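Local coordinates for calcium-dependent protein kinase, putative (Plasmodium falciparum, PDB 3MSE) that binds calcium through its C-terminal EF-hand domain and, as a whole protein, probably phosphorylates serine and threonine residues of other proteins in a calcium-dependent way, at residues I117-D122 with I130-H135; D145-S150 with K173-S178. All coordinates share one frame; numbering follows the deposited sequence.

Interaction 1 (I117-D122 with I130-H135); sequences IDKDED and IVSLVH. With CA (calcium ion), chain B.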
ATOM      1  N   ILE A 117     -18.201  -1.700  -0.098  1.00 46.42           N
ATOM      2  CA  ILE A 117     -19.274  -2.510   0.476  1.00 46.28           C
ATOM      3  C   ILE A 117     -20.572  -1.708   0.679  1.00 47.26           C
ATOM      4  O   ILE A 117     -21.665  -2.224   0.479  1.00 46.72           O
ATOM      5  CB  ILE A 117     -18.833  -3.204   1.793  1.00 45.80           C
ATOM      6  CG1 ILE A 117     -17.679  -4.194   1.522  1.00 44.13           C
ATOM      7  CG2 ILE A 117     -19.998  -3.938   2.435  1.00 44.63           C
ATOM      8  CD1 ILE A 117     -16.908  -4.615   2.782  1.00 40.33           C
ATOM      9  N   ASP A 118     -20.428  -0.454   1.092  1.00 48.42           N
ATOM     10  CA  ASP A 118     -21.547   0.460   1.267  1.00 50.13           C
ATOM     11  C   ASP A 118     -22.026   0.907  -0.129  1.00 51.43           C
ATOM     12  O   ASP A 118     -21.652   1.981  -0.608  1.00 51.22           O
ATOM     13  CB  ASP A 118     -21.060   1.644   2.104  1.00 50.03           C
ATOM     14  CG  ASP A 118     -22.106   2.725   2.280  1.00 50.28           C
ATOM     15  OD1 ASP A 118     -21.684   3.874   2.544  1.00 50.14           O
ATOM     16  OD2 ASP A 118     -23.324   2.433   2.172  1.00 48.61           O
ATOM     17  N   LYS A 119     -22.828   0.065  -0.780  1.00 52.87           N
ATOM     18  CA  LYS A 119     -23.209   0.280  -2.187  1.00 54.82           C
ATOM     19  C   LYS A 119     -23.823   1.665  -2.401  1.00 56.00           C
ATOM     20  O   LYS A 119     -23.494   2.354  -3.368  1.00 56.15           O
ATOM     21  CB  LYS A 119     -24.196  -0.793  -2.678  1.00 54.57           C
ATOM     22  CG  LYS A 119     -23.608  -2.172  -2.953  1.00 53.62           C
ATOM     23  CD  LYS A 119     -24.739  -3.227  -3.112  1.00 51.21           C
ATOM     24  CE  LYS A 119     -25.187  -3.455  -4.585  1.00 48.90           C
ATOM     25  NZ  LYS A 119     -26.170  -4.623  -4.812  1.00 39.17           N
ATOM     26  N   ASP A 120     -24.694   2.063  -1.472  1.00 57.61           N
ATOM     27  CA  ASP A 120     -25.479   3.293  -1.601  1.00 59.10           C
ATOM     28  C   ASP A 120     -24.852   4.520  -0.931  1.00 59.87           C
ATOM     29  O   ASP A 120     -25.505   5.564  -0.795  1.00 59.88           O
ATOM     30  CB  ASP A 120     -26.908   3.060  -1.095  1.00 59.35           C
ATOM     31  CG  ASP A 120     -27.658   2.027  -1.923  1.00 60.86           C
ATOM     32  OD1 ASP A 120     -27.637   2.131  -3.173  1.00 62.34           O
ATOM     33  OD2 ASP A 120     -28.270   1.109  -1.330  1.00 62.44           O
ATOM     34  N   GLU A 121     -23.589   4.384  -0.521  1.00 60.48           N
ATOM     35  CA  GLU A 121     -22.775   5.500  -0.020  1.00 61.11           C
ATOM     36  C   GLU A 121     -23.453   6.307   1.081  1.00 61.22           C
ATOM     37  O   GLU A 121     -23.291   7.531   1.161  1.00 61.70           O
ATOM     38  CB  GLU A 121     -22.354   6.417  -1.171  1.00 61.39           C
ATOM     39  CG  GLU A 121     -21.650   5.693  -2.304  1.00 63.14           C
ATOM     40  CD  GLU A 121     -21.385   6.587  -3.495  1.00 66.24           C
ATOM     41  OE1 GLU A 121     -21.563   7.818  -3.368  1.00 67.47           O
ATOM     42  OE2 GLU A 121     -21.000   6.062  -4.562  1.00 67.05           O
ATOM     43  N   ASP A 122     -24.209   5.618   1.929  1.00 60.96           N
ATOM     44  CA  ASP A 122     -24.908   6.254   3.043  1.00 61.01           C
ATOM     45  C   ASP A 122     -24.077   6.280   4.337  1.00 60.53           C
ATOM     46  O   ASP A 122     -24.530   6.803   5.352  1.00 60.43           O
ATOM     47  CB  ASP A 122     -26.246   5.548   3.285  1.00 61.12           C
ATOM     48  CG  ASP A 122     -26.114   4.035   3.268  1.00 62.68           C
ATOM     49  OD1 ASP A 122     -26.512   3.406   2.253  1.00 63.23           O
ATOM     50  OD2 ASP A 122     -25.585   3.473   4.256  1.00 63.14           O
ATOM     51  N   ILE A 130     -24.133  -6.664   2.837  1.00 38.09           N
ATOM     52  CA  ILE A 130     -23.401  -7.927   2.994  1.00 37.43           C
ATOM     53  C   ILE A 130     -24.021  -9.017   2.134  1.00 36.64           C
ATOM     54  O   ILE A 130     -23.307  -9.816   1.523  1.00 36.88           O
ATOM     55  CB  ILE A 130     -23.330  -8.387   4.489  1.00 37.18           C
ATOM     56  CG1 ILE A 130     -22.583  -7.354   5.347  1.00 36.03           C
ATOM     57  CG2 ILE A 130     -22.678  -9.783   4.601  1.00 36.88           C
ATOM     58  CD1 ILE A 130     -21.116  -7.123   4.969  1.00 34.16           C
ATOM     59  N   VAL A 131     -25.355  -9.047   2.066  1.00 36.25           N
ATOM     60  CA  VAL A 131     -26.042  -9.954   1.141  1.00 35.15           C
ATOM     61  C   VAL A 131     -25.502  -9.723  -0.277  1.00 35.31           C
ATOM     62  O   VAL A 131     -25.218 -10.669  -1.025  1.00 35.08           O
ATOM     63  CB  VAL A 131     -27.585  -9.775   1.200  1.00 36.23           C
ATOM     64  CG1 VAL A 131     -28.300 -10.612   0.106  1.00 33.22           C
ATOM     65  CG2 VAL A 131     -28.127 -10.136   2.587  1.00 34.45           C
ATOM     66  N   SER A 132     -25.309  -8.459  -0.628  1.00 34.99           N
ATOM     67  CA  SER A 132     -24.836  -8.144  -1.961  1.00 35.78           C
ATOM     68  C   SER A 132     -23.379  -8.564  -2.141  1.00 35.35           C
ATOM     69  O   SER A 132     -23.004  -9.163  -3.159  1.00 34.38           O
ATOM     70  CB  SER A 132     -25.011  -6.649  -2.255  1.00 35.81           C
ATOM     71  OG  SER A 132     -24.481  -6.380  -3.539  1.00 39.74           O
ATOM     72  N   LEU A 133     -22.569  -8.258  -1.132  1.00 34.97           N
ATOM     73  CA  LEU A 133     -21.162  -8.642  -1.135  1.00 35.77           C
ATOM     74  C   LEU A 133     -20.992 -10.147  -1.400  1.00 35.30           C
ATOM     75  O   LEU A 133     -20.073 -10.553  -2.099  1.00 35.10           O
ATOM     76  CB  LEU A 133     -20.492  -8.246   0.206  1.00 35.56           C
ATOM     77  CG  LEU A 133     -18.997  -8.544   0.335  1.00 36.56           C
ATOM     78  CD1 LEU A 133     -18.193  -7.742  -0.679  1.00 37.92           C
ATOM     79  CD2 LEU A 133     -18.512  -8.231   1.736  1.00 38.12           C
ATOM     80  N   VAL A 134     -21.897 -10.965  -0.878  1.00 35.55           N
ATOM     81  CA  VAL A 134     -21.749 -12.406  -1.028  1.00 36.43           C
ATOM     82  C   VAL A 134     -22.608 -12.999  -2.132  1.00 36.96           C
ATOM     83  O   VAL A 134     -22.842 -14.225  -2.169  1.00 36.82           O
ATOM     84  CB  VAL A 134     -21.955 -13.146   0.325  1.00 36.71           C
ATOM     85  CG1 VAL A 134     -20.996 -12.568   1.367  1.00 36.84           C
ATOM     86  CG2 VAL A 134     -23.400 -13.038   0.810  1.00 36.24           C
ATOM     87  N   HIS A 135     -23.053 -12.138  -3.046  1.00 37.45           N
ATOM     88  CA  HIS A 135     -23.996 -12.544  -4.106  1.00 38.38           C
ATOM     89  C   HIS A 135     -23.417 -13.644  -5.013  1.00 38.77           C
ATOM     90  O   HIS A 135     -24.161 -14.434  -5.592  1.00 38.12           O
ATOM     91  CB  HIS A 135     -24.414 -11.320  -4.951  1.00 38.52           C
ATOM     92  CG  HIS A 135     -23.402 -10.955  -5.987  1.00 39.31           C
ATOM     93  ND1 HIS A 135     -22.215 -10.332  -5.677  1.00 42.70           N
ATOM     94  CD2 HIS A 135     -23.364 -11.197  -7.316  1.00 41.09           C
ATOM     95  CE1 HIS A 135     -21.498 -10.186  -6.776  1.00 43.05           C
ATOM     96  NE2 HIS A 135     -22.177 -10.699  -7.787  1.00 41.98           N
TER
HETATM   97 CA    CA B 180     -25.129   1.252   3.016  1.00 55.45          CA
HETATM   98  O   HOH W   1     -25.652   0.905   0.796  1.00 55.59           O
HETATM   99  O   HOH W   2     -26.852   0.500   3.669  1.00 55.45           O

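Interaction 2 (D145-S150 with K173-S178); sequences DNFFLS and KDYMLS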
ATOM      1  N   ASP A 145     -25.512 -13.276   9.674  1.00 52.95           N
ATOM      2  CA  ASP A 145     -25.887 -12.924  11.053  1.00 53.71           C
ATOM      3  C   ASP A 145     -24.721 -13.071  12.018  1.00 53.71           C
ATOM      4  O   ASP A 145     -24.501 -12.188  12.836  1.00 54.27           O
ATOM      5  CB  ASP A 145     -27.078 -13.759  11.538  1.00 54.22           C
ATOM      6  CG  ASP A 145     -28.407 -13.218  11.052  1.00 54.97           C
ATOM      7  OD1 ASP A 145     -28.544 -11.982  10.938  1.00 54.88           O
ATOM      8  OD2 ASP A 145     -29.311 -14.035  10.778  1.00 56.55           O
ATOM      9  N   ASN A 146     -23.990 -14.181  11.908  1.00 53.83           N
ATOM     10  CA  ASN A 146     -22.736 -14.392  12.646  1.00 54.01           C
ATOM     11  C   ASN A 146     -21.773 -13.220  12.503  1.00 53.49           C
ATOM     12  O   ASN A 146     -21.212 -12.742  13.495  1.00 53.51           O
ATOM     13  CB  ASN A 146     -22.036 -15.671  12.180  1.00 54.15           C
ATOM     14  CG  ASN A 146     -22.819 -16.929  12.519  1.00 56.86           C
ATOM     15  OD1 ASN A 146     -23.783 -16.889  13.296  1.00 58.89           O
ATOM     16  ND2 ASN A 146     -22.401 -18.063  11.942  1.00 58.56           N
ATOM     17  N   PHE A 147     -21.594 -12.751  11.269  1.00 52.70           N
ATOM     18  CA  PHE A 147     -20.675 -11.652  11.005  1.00 51.98           C
ATOM     19  C   PHE A 147     -21.084 -10.365  11.733  1.00 52.35           C
ATOM     20  O   PHE A 147     -20.227  -9.665  12.287  1.00 52.13           O
ATOM     21  CB  PHE A 147     -20.509 -11.425   9.499  1.00 51.26           C
ATOM     22  CG  PHE A 147     -19.803 -10.146   9.149  1.00 49.58           C
ATOM     23  CD1 PHE A 147     -20.526  -9.040   8.710  1.00 47.44           C
ATOM     24  CD2 PHE A 147     -18.420 -10.041   9.265  1.00 47.49           C
ATOM     25  CE1 PHE A 147     -19.884  -7.852   8.389  1.00 46.78           C
ATOM     26  CE2 PHE A 147     -17.766  -8.858   8.948  1.00 47.00           C
ATOM     27  CZ  PHE A 147     -18.504  -7.756   8.506  1.00 47.45           C
ATOM     28  N   PHE A 148     -22.384 -10.066  11.743  1.00 52.59           N
ATOM     29  CA  PHE A 148     -22.886  -8.855  12.412  1.00 53.15           C
ATOM     30  C   PHE A 148     -22.741  -8.927  13.935  1.00 53.95           C
ATOM     31  O   PHE A 148     -22.432  -7.922  14.590  1.00 53.81           O
ATOM     32  CB  PHE A 148     -24.327  -8.540  11.992  1.00 52.70           C
ATOM     33  CG  PHE A 148     -24.418  -7.728  10.719  1.00 51.62           C
ATOM     34  CD1 PHE A 148     -24.448  -6.341  10.767  1.00 49.81           C
ATOM     35  CD2 PHE A 148     -24.449  -8.358   9.474  1.00 50.91           C
ATOM     36  CE1 PHE A 148     -24.520  -5.591   9.595  1.00 51.34           C
ATOM     37  CE2 PHE A 148     -24.518  -7.620   8.299  1.00 50.08           C
ATOM     38  CZ  PHE A 148     -24.548  -6.239   8.354  1.00 50.67           C
ATOM     39  N   LEU A 149     -22.942 -10.123  14.482  1.00 54.81           N
ATOM     40  CA  LEU A 149     -22.741 -10.366  15.902  1.00 55.76           C
ATOM     41  C   LEU A 149     -21.266 -10.184  16.281  1.00 56.12           C
ATOM     42  O   LEU A 149     -20.953  -9.521  17.285  1.00 56.23           O
ATOM     43  CB  LEU A 149     -23.281 -11.751  16.298  1.00 56.09           C
ATOM     44  CG  LEU A 149     -24.816 -11.881  16.209  1.00 57.44           C
ATOM     45  CD1 LEU A 149     -25.286 -13.341  16.251  1.00 57.56           C
ATOM     46  CD2 LEU A 149     -25.553 -11.031  17.271  1.00 58.03           C
ATOM     47  N   SER A 150     -20.371 -10.734  15.458  1.00 56.33           N
ATOM     48  CA  SER A 150     -18.930 -10.573  15.664  1.00 56.82           C
ATOM     49  C   SER A 150     -18.507  -9.102  15.679  1.00 57.63           C
ATOM     50  O   SER A 150     -17.822  -8.661  16.605  1.00 57.54           O
ATOM     51  CB  SER A 150     -18.131 -11.366  14.631  1.00 56.43           C
ATOM     52  OG  SER A 150     -18.382 -12.757  14.750  1.00 55.67           O
ATOM     53  N   LYS A 173     -13.849  -0.822  11.112  1.00 53.21           N
ATOM     54  CA  LYS A 173     -12.411  -0.719  11.324  1.00 53.23           C
ATOM     55  C   LYS A 173     -11.985  -1.448  12.589  1.00 52.77           C
ATOM     56  O   LYS A 173     -10.992  -2.171  12.590  1.00 52.77           O
ATOM     57  CB  LYS A 173     -11.990   0.752  11.409  1.00 53.52           C
ATOM     58  CG  LYS A 173     -10.481   0.973  11.488  1.00 54.81           C
ATOM     59  CD  LYS A 173     -10.134   2.066  12.486  1.00 58.22           C
ATOM     60  CE  LYS A 173     -10.116   3.461  11.866  1.00 60.63           C
ATOM     61  NZ  LYS A 173      -8.722   3.923  11.563  1.00 61.26           N
ATOM     62  N   ASP A 174     -12.743  -1.248  13.661  1.00 52.69           N
ATOM     63  CA  ASP A 174     -12.441  -1.872  14.945  1.00 52.45           C
ATOM     64  C   ASP A 174     -12.532  -3.386  14.851  1.00 51.72           C
ATOM     65  O   ASP A 174     -11.678  -4.086  15.396  1.00 51.70           O
ATOM     66  CB  ASP A 174     -13.375  -1.356  16.047  1.00 52.87           C
ATOM     67  CG  ASP A 174     -13.059   0.084  16.472  1.00 53.87           C
ATOM     68  OD1 ASP A 174     -11.994   0.627  16.099  1.00 54.19           O
ATOM     69  OD2 ASP A 174     -13.901   0.677  17.184  1.00 54.99           O
ATOM     70  N   TYR A 175     -13.553  -3.901  14.158  1.00 50.51           N
ATOM     71  CA  TYR A 175     -13.637  -5.357  13.993  1.00 49.30           C
ATOM     72  C   TYR A 175     -12.459  -5.914  13.193  1.00 48.51           C
ATOM     73  O   TYR A 175     -11.811  -6.867  13.624  1.00 47.78           O
ATOM     74  CB  TYR A 175     -14.966  -5.832  13.395  1.00 49.27           C
ATOM     75  CG  TYR A 175     -14.942  -7.325  13.127  1.00 48.66           C
ATOM     76  CD1 TYR A 175     -15.096  -8.241  14.166  1.00 47.95           C
ATOM     77  CD2 TYR A 175     -14.720  -7.820  11.835  1.00 48.03           C
ATOM     78  CE1 TYR A 175     -15.050  -9.619  13.927  1.00 47.34           C
ATOM     79  CE2 TYR A 175     -14.672  -9.190  11.581  1.00 46.92           C
ATOM     80  CZ  TYR A 175     -14.841 -10.083  12.631  1.00 47.99           C
ATOM     81  OH  TYR A 175     -14.791 -11.439  12.380  1.00 47.77           O
ATOM     82  N   MET A 176     -12.182  -5.320  12.032  1.00 47.81           N
ATOM     83  CA  MET A 176     -11.141  -5.858  11.159  1.00 46.74           C
ATOM     84  C   MET A 176      -9.788  -5.859  11.866  1.00 46.78           C
ATOM     85  O   MET A 176      -9.060  -6.854  11.815  1.00 46.29           O
ATOM     86  CB  MET A 176     -11.071  -5.101   9.832  1.00 46.49           C
ATOM     87  CG  MET A 176     -12.304  -5.283   8.935  1.00 44.59           C
ATOM     88  SD  MET A 176     -12.648  -7.004   8.465  1.00 41.71           S
ATOM     89  CE  MET A 176     -11.159  -7.405   7.560  1.00 41.48           C
ATOM     90  N   LEU A 177      -9.464  -4.751  12.535  1.00 46.77           N
ATOM     91  CA  LEU A 177      -8.206  -4.633  13.292  1.00 47.24           C
ATOM     92  C   LEU A 177      -8.055  -5.708  14.363  1.00 47.11           C
ATOM     93  O   LEU A 177      -6.974  -6.236  14.548  1.00 47.58           O
ATOM     94  CB  LEU A 177      -8.051  -3.246  13.912  1.00 47.20           C
ATOM     95  CG  LEU A 177      -7.663  -2.114  12.964  1.00 48.70           C
ATOM     96  CD1 LEU A 177      -7.824  -0.767  13.672  1.00 50.67           C
ATOM     97  CD2 LEU A 177      -6.247  -2.273  12.437  1.00 49.92           C
ATOM     98  N   SER A 178      -9.143  -6.040  15.046  1.00 47.32           N
ATOM     99  CA  SER A 178      -9.125  -7.096  16.058  1.00 47.84           C
ATOM    100  C   SER A 178      -8.871  -8.503  15.502  1.00 47.74           C
ATOM    101  O   SER A 178      -8.652  -9.434  16.274  1.00 47.81           O
ATOM    102  CB  SER A 178     -10.444  -7.107  16.813  1.00 47.74           C
ATOM    103  OG  SER A 178     -11.427  -7.774  16.040  1.00 49.89           O
TER

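Interaction 1 (I117-D122 with I130-H135)
Lys-119 reaches across to Ser-132 with its ammonium group, NZ donating a hydrogen bond of 2.7 Å to OG. The chain bends at chi3 (93°), turning CE and NZ toward the serine, while Lys-119 CD also lies close, 3.5 Å from Ser-132 CB. Ser-132 holds OG anti to its backbone N (chi1 177°), directed at the lysine. Deeper in, Ile-117 and Leu-133 lie obliquely against each other, with Ile-117 CD1 4.1 Å from Leu-133 CD2. The second branch of the isoleucine, CG2, meets the CD1 tip of Ile-130 at 4.2 Å. In this EF-hand, Ile-117 at the end of helix 109-117 packs on helix 127-133, and Lys-119 ties the start of the calcium loop to it. Asp-118 binds calcium through OD2 at 2.3 Å, while Asp-122 grips it with both carboxylate oxygens; the carbonyl O of Tyr-124, carboxylate OD2 of Asp-129 and two waters complete the coordination. One of those waters also accepts a hydrogen bond from Asp-120 N, at 2.7 Å. Ile-23 and Ile-26 of helix 18-48 pack on Ile-117, and Ile-26 also touches Leu-133. At the far end, the Ser-132 carbonyl accepts from both ND1 and the backbone N of His-135.

Interaction 2 (D145-S150 with K173-S178)
Tyr-175 lays its ring between helix 169-177 and helix 141-152, meeting Ser-150 near CE1 and Phe-147 near CE2, both from the same side of the ring plane. With CG anti to the backbone N (chi1 175°), the tyrosine ring extends from its own helix to the neighbouring one. There CE1 sits 3.6 Å from Ser-150 CB, and CD1 lies 3.7 Å from the Ser-150 backbone O, so the ring rests on the main chain of that helix as well as on the serine methylene. Ser-150 CB also lies 4.0 Å from Tyr-175 OH. Phe-147 makes the second half of the contact: the two rings form an offset edge-to-face pair, the phenylalanine edge turned to the tyrosine face, with planes at 87° and centroids 5.9 Å apart. Phe-147 CE2 and Tyr-175 CE2 are the nearest atoms of the two rings, 4.1 Å apart. No hydrogen bond crosses between the segments, so this is packing of aromatic rings and aliphatic carbon. Behind Tyr-175, its carbonyl O accepts from Ser-178 OG at 2.6 Å. Phe-147 also packs on Ile-19 and Ile-23 of helix 18-48 and on Ile-167 in a loop, while Met-176 touches Ile-23 too. Helices 141-152 and 169-177 thus pair by aromatic packing against helix 18-48, consistent with the two helices of a second helix-loop-helix in the C-terminal EF-hand lobe.

How the interactions relate
The two contacts follow one another along the chain, with centres about 16 Å apart, and they meet directly through Ile-130. In interaction 1 its CD1 touches Ile-117; on the side of helix 141-152 Ile-130 CG1 lies 3.5 Å from Phe-148 CE2 and Ile-130 CD1 3.7 Å from Phe-147 CE1. Apolar packing therefore continues from the calcium-binding EF-hand of interaction 1 into the aromatic pair of interaction 2. Ile-23 of helix 18-48 adds a second connection, touching both Ile-117 and Phe-147. Interaction 1 supplies calcium ligands itself, whereas the nearest approach of the Phe-147 side chain to the ion is about 12 Å, so interaction 2 is packing away from the ion.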